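Local coordinates for putative uncharacterized protein (Dictyostelium purpureum, PDB 4R12) that probably serves as the large extracellular part of an essential subunit of gamma-secretase, the complex that cleaves integral membrane proteins such as Notch receptors within the membrane, at residues Thr100-Pro105 with Tyr412-Asp417; Asn75-Thr80 with Ala225-Leu230. All blocks are in the same frame, centred on the assembly; numbering follows the deposited sequence.

Interaction 1: Thr100-Pro105 with Tyr412-Asp417; sequences TKKTYP and YGYEQD. With NAG (2-acetamido-2-deoxy-beta-D-glucopyranose), chain C; NAG (2-acetamido-2-deoxy-beta-D-glucopyranose), chain D.
The type I beta turn running from Y414 to D417 belongs to the nicastrin large lobe, and it sends two side chains, Y414 and Q416, onto K101 and K102 in a loop of the small lobe. This interface illustrates how one side-chain amide can read a single residue of an irregular backbone. The carboxamide of Q416 binds both the backbone N and the backbone O of K102, as a neighbouring strand might. K102 N donates to Q416 OE1 at 2.8 Å, approaching somewhat tilted from the carbonyl plane of the side chain. In return Q416 NE2 donates to K102 O at 3.1 Å; this bond is straight (179°), lies in the amide plane of Q416 and lands on a lone pair of the carbonyl. The two bonds together fix the rotation of the amide. Q416 can span the gap because its CG stands anti to the backbone N (chi1 -157°) and the chain beyond is extended. K101 crosses it at a slant, its CB 3.6 Å from Q416 NE2, while its NZ goes on to a salt bridge with D418. On its other flank, K101 CG touches the acetamide methyl C8 of the sugar near N148 at 3.5 Å.

K102 reaches deeper. Its chain runs out straight and bends only at the last torsion (chi4 59°), bringing NZ to donate to Y414 OH at 2.7 Å; the main-chain oxygens of T74 and F77 accept from the same ammonium, so three bonds grip this buried charge. Among the neighbouring elements, the small-lobe loop follows strand 90-96, whereas the turn lies between strand 397-401 and helix 427-441 and is tied through the D417 carboxylate to the backbone N of D235 and Q236 in the first turn of helix 234-252.

Interaction 2: Asn75-Thr80 with Ala225-Leu230; sequences NYFNST and AFFRDL. With NAG (2-acetamido-2-deoxy-beta-D-glucopyranose), chain C.
F77 meets F226 and F227 in a buried aromatic cluster, a worked case of two lobes packed together through rings set at different angles. The CB of F77 is directed at the 225-230 loop, and with CG anti to the backbone N (chi1 -179°) the ring is carried straight out from its own chain. Contact with the loop comes at the far side of that ring. CE2 reaches F227 CE2 at 3.7 Å, where the two rings are nearly parallel but slid so far apart that they barely overlap. CZ, the tip, stands 3.5 Å above the face of F226, over its centre, close to all six ring carbons. The pair is T-shaped, with F77 giving the edge and F226 the face: planes at 88°, centroids 5.0 Å apart. F226 in turn places its CD1 over the centre of the F227 face, which completes the cluster.

On the other side of the 75-80 segment the chemistry turns to sugar. N78 ND2 carries the N-linked glycan, while its OD1 accepts from S81 N and so caps helix 79-83. The hydroxyl O6 of the attached sugar donates to N75 O at 2.9 Å and lies over one face of Y76, whose CD2 is 3.4 Å from the sugar C6. Replacing Y76 with an alanine would probably leave that hydroxymethyl arm freer to turn, with no ring beneath it, and rob D53 OD1 of its phenolic hydrogen-bond partner.

Around the cluster, F77 and F227 both pack on V96 of strand 90-96, F226 and F227 rest on I143 of strand 143-146, and F226 also touches C24 of strand 21-29; beyond the loop the chain enters helix 234-252.

Overall arrangement
Both interactions join the small lobe to the large lobe, on the same side of the chain's centre and with their own centres about 8 Å apart. Interaction 2 is fully buried and wholly apolar across its two segments, relying on ring shape. Interaction 1 is only partly buried, lies between two irregular loops, and works through directed hydrogen bonds. They are also stitched to each other: Y104 OH lies 2.7 Å from N75 O and T103 N lies 3.0 Å from N75 OD1, both probable hydrogen bonds. The glycan on N78 touches both, reaching Y104 in one and Y76 in the other, so sugar borders the polar contact and the aromatic one alike.

Interaction 1: Thr100-Pro105 with Tyr412-Asp417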
loop_
_atom_site.group_PDB
_atom_site.type_symbol
_atom_site.label_atom_id
_atom_site.label_comp_id
_atom_site.label_asym_id
_atom_site.label_seq_id
_atom_site.Cartn_x
_atom_site.Cartn_y
_atom_site.Cartn_z
ATOM N N THR A 100 -22.710 5.836 4.207
ATOM C CA THR A 100 -22.674 6.840 3.144
ATOM C C THR A 100 -21.222 7.247 2.878
ATOM O O THR A 100 -20.350 7.028 3.719
ATOM C CB THR A 100 -23.473 8.094 3.502
ATOM O OG1 THR A 100 -22.888 8.718 4.652
ATOM C CG2 THR A 100 -24.941 7.758 3.782
ATOM N N LYS A 101 -20.975 7.835 1.711
ATOM C CA LYS A 101 -19.645 8.296 1.313
ATOM C C LYS A 101 -19.547 9.804 1.449
ATOM O O LYS A 101 -20.562 10.473 1.610
ATOM C CB LYS A 101 -19.344 7.921 -0.140
ATOM C CG LYS A 101 -19.091 6.446 -0.411
ATOM C CD LYS A 101 -18.921 6.253 -1.925
ATOM C CE LYS A 101 -18.675 4.797 -2.295
ATOM N NZ LYS A 101 -17.236 4.461 -2.186
ATOM N N LYS A 102 -18.339 10.352 1.358
ATOM C CA LYS A 102 -18.213 11.809 1.326
ATOM C C LYS A 102 -18.709 12.329 -0.013
ATOM O O LYS A 102 -18.481 11.709 -1.040
ATOM C CB LYS A 102 -16.768 12.263 1.555
ATOM C CG LYS A 102 -16.324 12.251 3.008
ATOM C CD LYS A 102 -14.943 12.882 3.161
ATOM C CE LYS A 102 -14.637 13.224 4.627
ATOM N NZ LYS A 102 -14.692 12.012 5.516
ATOM N N THR A 103 -19.375 13.475 -0.001
ATOM C CA THR A 103 -19.859 14.086 -1.238
ATOM C C THR A 103 -18.859 15.096 -1.806
ATOM O O THR A 103 -19.176 15.842 -2.733
ATOM C CB THR A 103 -21.194 14.796 -1.014
ATOM O OG1 THR A 103 -21.036 15.795 0.000
ATOM C CG2 THR A 103 -22.258 13.791 -0.569
ATOM N N TYR A 104 -17.653 15.114 -1.254
ATOM C CA TYR A 104 -16.621 16.033 -1.727
ATOM C C TYR A 104 -15.265 15.343 -1.756
ATOM O O TYR A 104 -15.076 14.336 -1.070
ATOM C CB TYR A 104 -16.573 17.285 -0.845
ATOM C CG TYR A 104 -16.415 17.031 0.643
ATOM C CD1 TYR A 104 -15.153 16.838 1.207
ATOM C CD2 TYR A 104 -17.523 17.034 1.490
ATOM C CE1 TYR A 104 -14.996 16.627 2.578
ATOM C CE2 TYR A 104 -17.381 16.831 2.869
ATOM C CZ TYR A 104 -16.109 16.624 3.402
ATOM O OH TYR A 104 -15.948 16.429 4.755
ATOM N N PRO A 105 -14.308 15.880 -2.536
ATOM C CA PRO A 105 -12.975 15.266 -2.544
ATOM C C PRO A 105 -12.294 15.437 -1.190
ATOM O O PRO A 105 -12.456 16.470 -0.539
ATOM C CB PRO A 105 -12.213 16.041 -3.634
ATOM C CG PRO A 105 -13.242 16.890 -4.335
ATOM C CD PRO A 105 -14.359 17.095 -3.369
ATOM N N TYR A 412 -6.735 10.532 -2.018
ATOM C CA TYR A 412 -5.438 9.928 -1.770
ATOM C C TYR A 412 -5.229 9.589 -0.288
ATOM O O TYR A 412 -5.369 10.445 0.580
ATOM C CB TYR A 412 -4.308 10.852 -2.255
ATOM C CG TYR A 412 -2.961 10.208 -2.113
ATOM C CD1 TYR A 412 -2.233 10.323 -0.933
ATOM C CD2 TYR A 412 -2.423 9.456 -3.152
ATOM C CE1 TYR A 412 -1.000 9.715 -0.794
ATOM C CE2 TYR A 412 -1.187 8.840 -3.023
ATOM C CZ TYR A 412 -0.483 8.976 -1.843
ATOM O OH TYR A 412 0.740 8.366 -1.695
ATOM N N GLY A 413 -4.873 8.336 -0.005
ATOM C CA GLY A 413 -4.587 7.918 1.357
ATOM C C GLY A 413 -5.831 7.860 2.227
ATOM O O GLY A 413 -5.805 8.190 3.420
ATOM N N TYR A 414 -6.927 7.413 1.638
ATOM C CA TYR A 414 -8.220 7.489 2.309
ATOM C C TYR A 414 -9.138 6.338 1.879
ATOM O O TYR A 414 -9.042 5.867 0.748
ATOM C CB TYR A 414 -8.868 8.851 2.016
ATOM C CG TYR A 414 -10.206 9.050 2.684
ATOM C CD1 TYR A 414 -10.314 9.085 4.076
ATOM C CD2 TYR A 414 -11.358 9.219 1.926
ATOM C CE1 TYR A 414 -11.557 9.253 4.698
ATOM C CE2 TYR A 414 -12.596 9.399 2.530
ATOM C CZ TYR A 414 -12.689 9.411 3.917
ATOM O OH TYR A 414 -13.924 9.582 4.501
ATOM N N GLU A 415 -10.025 5.912 2.788
ATOM C CA GLU A 415 -10.910 4.755 2.566
ATOM C C GLU A 415 -11.767 4.859 1.312
ATOM O O GLU A 415 -12.122 3.844 0.718
ATOM C CB GLU A 415 -11.832 4.548 3.778
ATOM C CG GLU A 415 -12.562 5.824 4.181
ATOM C CD GLU A 415 -13.782 5.595 5.063
ATOM O OE1 GLU A 415 -14.403 4.523 4.976
ATOM O OE2 GLU A 415 -14.130 6.506 5.838
ATOM N N GLN A 416 -12.119 6.081 0.909
ATOM C CA GLN A 416 -12.942 6.256 -0.277
ATOM C C GLN A 416 -12.170 6.095 -1.596
ATOM O O GLN A 416 -12.752 6.230 -2.670
ATOM C CB GLN A 416 -13.636 7.619 -0.243
ATOM C CG GLN A 416 -14.901 7.684 -1.099
ATOM C CD GLN A 416 -15.841 8.805 -0.683
ATOM O OE1 GLN A 416 -16.005 9.091 0.503
ATOM N NE2 GLN A 416 -16.479 9.433 -1.670
ATOM N N ASP A 417 -10.873 5.801 -1.515
ATOM C CA ASP A 417 -10.104 5.436 -2.695
ATOM C C ASP A 417 -10.382 3.963 -2.986
ATOM O O ASP A 417 -9.550 3.087 -2.724
ATOM C CB ASP A 417 -8.609 5.698 -2.477
ATOM C CG ASP A 417 -7.779 5.450 -3.726
ATOM O OD1 ASP A 417 -8.360 5.217 -4.814
ATOM O OD2 ASP A 417 -6.525 5.492 -3.617
HETATM C C1 NAG C . -14.921 19.325 6.380
HETATM C C2 NAG C . -15.037 20.215 5.157
HETATM C C3 NAG C . -16.017 21.339 5.337
HETATM C C4 NAG C . -17.350 20.868 5.825
HETATM C C5 NAG C . -17.125 20.032 7.086
HETATM C C6 NAG C . -18.375 19.422 7.669
HETATM C C7 NAG C . -12.900 20.136 4.137
HETATM C C8 NAG C . -11.517 20.700 4.109
HETATM N N2 NAG C . -13.785 20.786 4.837
HETATM O O3 NAG C . -16.152 21.989 4.091
HETATM O O4 NAG C . -18.056 22.043 6.113
HETATM O O5 NAG C . -16.194 18.993 6.858
HETATM O O6 NAG C . -19.301 18.983 6.718
HETATM O O7 NAG C . -13.157 19.135 3.547
HETATM C C1 NAG D . -24.159 0.562 1.611
HETATM C C2 NAG D . -23.759 1.440 0.453
HETATM C C3 NAG D . -24.980 1.898 -0.303
HETATM C C4 NAG D . -25.920 0.744 -0.626
HETATM C C5 NAG D . -26.170 -0.061 0.649
HETATM C C6 NAG D . -27.011 -1.289 0.465
HETATM C C7 NAG D . -21.792 2.762 0.684
HETATM C C8 NAG D . -21.236 4.071 1.096
HETATM N N2 NAG D . -23.061 2.582 0.938
HETATM O O3 NAG D . -24.519 2.539 -1.475
HETATM O O4 NAG D . -27.126 1.300 -1.145
HETATM O O5 NAG D . -24.917 -0.510 1.093
HETATM O O6 NAG D . -26.355 -2.168 -0.429
HETATM O O7 NAG D . -21.121 1.918 0.157
#

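Interaction 2: Asn75-Thr80 with Ala225-Leu230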
loop_
_atom_site.group_PDB
_atom_site.type_symbol
_atom_site.label_atom_id
_atom_site.label_comp_id
_atom_site.label_asym_id
_atom_site.label_seq_id
_atom_site.Cartn_x
_atom_site.Cartn_y
_atom_site.Cartn_z
ATOM N N ASN A 75 -19.389 12.960 6.108
ATOM C CA ASN A 75 -19.230 14.332 5.621
ATOM C C ASN A 75 -18.678 15.259 6.706
ATOM O O ASN A 75 -18.117 16.315 6.410
ATOM C CB ASN A 75 -20.549 14.882 5.089
ATOM C CG ASN A 75 -20.674 14.741 3.576
ATOM O OD1 ASN A 75 -19.817 14.138 2.921
ATOM N ND2 ASN A 75 -21.748 15.295 3.014
ATOM N N TYR A 76 -18.819 14.846 7.962
ATOM C CA TYR A 76 -18.320 15.634 9.083
ATOM C C TYR A 76 -17.020 15.098 9.685
ATOM O O TYR A 76 -16.540 15.610 10.701
ATOM C CB TYR A 76 -19.412 15.737 10.148
ATOM C CG TYR A 76 -20.515 16.631 9.665
ATOM C CD1 TYR A 76 -21.543 16.134 8.875
ATOM C CD2 TYR A 76 -20.495 17.990 9.940
ATOM C CE1 TYR A 76 -22.548 16.967 8.398
ATOM C CE2 TYR A 76 -21.485 18.824 9.472
ATOM C CZ TYR A 76 -22.506 18.312 8.701
ATOM O OH TYR A 76 -23.489 19.156 8.241
ATOM N N PHE A 77 -16.436 14.097 9.032
ATOM C CA PHE A 77 -15.149 13.548 9.460
ATOM C C PHE A 77 -13.981 14.116 8.653
ATOM O O PHE A 77 -13.656 13.628 7.568
ATOM C CB PHE A 77 -15.154 12.014 9.362
ATOM C CG PHE A 77 -13.861 11.377 9.805
ATOM C CD1 PHE A 77 -13.400 11.535 11.109
ATOM C CD2 PHE A 77 -13.107 10.624 8.919
ATOM C CE1 PHE A 77 -12.215 10.940 11.527
ATOM C CE2 PHE A 77 -11.912 10.036 9.327
ATOM C CZ PHE A 77 -11.466 10.193 10.631
ATOM N N ASN A 78 -13.448 15.228 9.130
ATOM C CA ASN A 78 -12.301 15.915 8.556
ATOM C C ASN A 78 -11.613 16.784 9.643
ATOM O O ASN A 78 -12.187 16.975 10.654
ATOM C CB ASN A 78 -12.672 16.705 7.291
ATOM C CG ASN A 78 -13.504 17.943 7.568
ATOM O OD1 ASN A 78 -13.333 18.568 8.570
ATOM N ND2 ASN A 78 -14.394 18.309 6.648
ATOM N N SER A 79 -10.388 17.250 9.433
ATOM C CA SER A 79 -9.643 17.942 10.488
ATOM C C SER A 79 -10.426 19.113 11.065
ATOM O O SER A 79 -10.624 19.190 12.272
ATOM C CB SER A 79 -8.278 18.424 9.979
ATOM O OG SER A 79 -8.407 19.191 8.795
ATOM N N THR A 80 -10.890 20.004 10.198
ATOM C CA THR A 80 -11.545 21.231 10.643
ATOM C C THR A 80 -12.754 20.956 11.514
ATOM O O THR A 80 -12.930 21.558 12.578
ATOM C CB THR A 80 -11.981 22.083 9.440
ATOM O OG1 THR A 80 -10.828 22.716 8.876
ATOM C CG2 THR A 80 -12.971 23.152 9.870
ATOM N N ALA A 225 -4.130 5.029 4.730
ATOM C CA ALA A 225 -5.464 5.488 5.079
ATOM C C ALA A 225 -5.460 5.960 6.529
ATOM O O ALA A 225 -4.518 5.680 7.283
ATOM C CB ALA A 225 -6.487 4.396 4.885
ATOM N N PHE A 226 -6.500 6.692 6.906
ATOM C CA PHE A 226 -6.702 7.069 8.300
ATOM C C PHE A 226 -6.986 5.773 9.059
ATOM O O PHE A 226 -6.407 5.520 10.106
ATOM C CB PHE A 226 -7.859 8.060 8.451
ATOM C CG PHE A 226 -7.937 8.713 9.810
ATOM C CD1 PHE A 226 -8.534 8.059 10.875
ATOM C CD2 PHE A 226 -7.410 9.985 10.012
ATOM C CE1 PHE A 226 -8.615 8.654 12.125
ATOM C CE2 PHE A 226 -7.482 10.598 11.269
ATOM C CZ PHE A 226 -8.084 9.928 12.319
ATOM N N PHE A 227 -7.888 4.971 8.500
ATOM C CA PHE A 227 -8.235 3.649 9.042
ATOM C C PHE A 227 -7.551 2.594 8.192
ATOM O O PHE A 227 -8.051 2.237 7.125
ATOM C CB PHE A 227 -9.759 3.433 9.040
ATOM C CG PHE A 227 -10.509 4.475 9.816
ATOM C CD1 PHE A 227 -10.454 4.494 11.201
ATOM C CD2 PHE A 227 -11.241 5.446 9.169
ATOM C CE1 PHE A 227 -11.122 5.471 11.928
ATOM C CE2 PHE A 227 -11.917 6.417 9.889
ATOM C CZ PHE A 227 -11.861 6.427 11.271
ATOM N N ARG A 228 -6.410 2.096 8.653
ATOM C CA ARG A 228 -5.544 1.321 7.771
ATOM C C ARG A 228 -6.085 -0.074 7.411
ATOM O O ARG A 228 -5.623 -0.680 6.430
ATOM C CB ARG A 228 -4.135 1.237 8.383
ATOM C CG ARG A 228 -3.371 2.589 8.219
ATOM C CD ARG A 228 -2.095 2.686 9.057
ATOM N NE ARG A 228 -2.353 3.041 10.456
ATOM C CZ ARG A 228 -2.590 4.280 10.890
ATOM N NH1 ARG A 228 -2.609 5.301 10.038
ATOM N NH2 ARG A 228 -2.815 4.502 12.189
ATOM N N ASP A 229 -7.067 -0.575 8.156
ATOM C CA ASP A 229 -7.727 -1.823 7.754
ATOM C C ASP A 229 -8.613 -1.603 6.531
ATOM O O ASP A 229 -9.099 -2.559 5.941
ATOM C CB ASP A 229 -8.566 -2.408 8.887
ATOM C CG ASP A 229 -7.719 -2.870 10.052
ATOM O OD1 ASP A 229 -6.720 -3.589 9.818
ATOM O OD2 ASP A 229 -8.035 -2.480 11.199
ATOM N N LEU A 230 -8.827 -0.337 6.160
ATOM C CA LEU A 230 -9.665 0.008 5.013
ATOM C C LEU A 230 -8.838 0.553 3.854
ATOM O O LEU A 230 -9.383 1.192 2.956
ATOM C CB LEU A 230 -10.727 1.049 5.393
ATOM C CG LEU A 230 -11.719 0.616 6.476
ATOM C CD1 LEU A 230 -12.704 1.741 6.803
ATOM C CD2 LEU A 230 -12.460 -0.643 5.991
HETATM C C1 NAG C . -14.921 19.325 6.380
HETATM C C2 NAG C . -15.037 20.215 5.157
HETATM C C3 NAG C . -16.017 21.339 5.337
HETATM C C4 NAG C . -17.350 20.868 5.825
HETATM C C5 NAG C . -17.125 20.032 7.086
HETATM C C6 NAG C . -18.375 19.422 7.669
HETATM C C7 NAG C . -12.900 20.136 4.137
HETATM C C8 NAG C . -11.517 20.700 4.109
HETATM N N2 NAG C . -13.785 20.786 4.837
HETATM O O3 NAG C . -16.152 21.989 4.091
HETATM O O4 NAG C . -18.056 22.043 6.113
HETATM O O5 NAG C . -16.194 18.993 6.858
HETATM O O6 NAG C . -19.301 18.983 6.718
HETATM O O7 NAG C . -13.157 19.135 3.547
#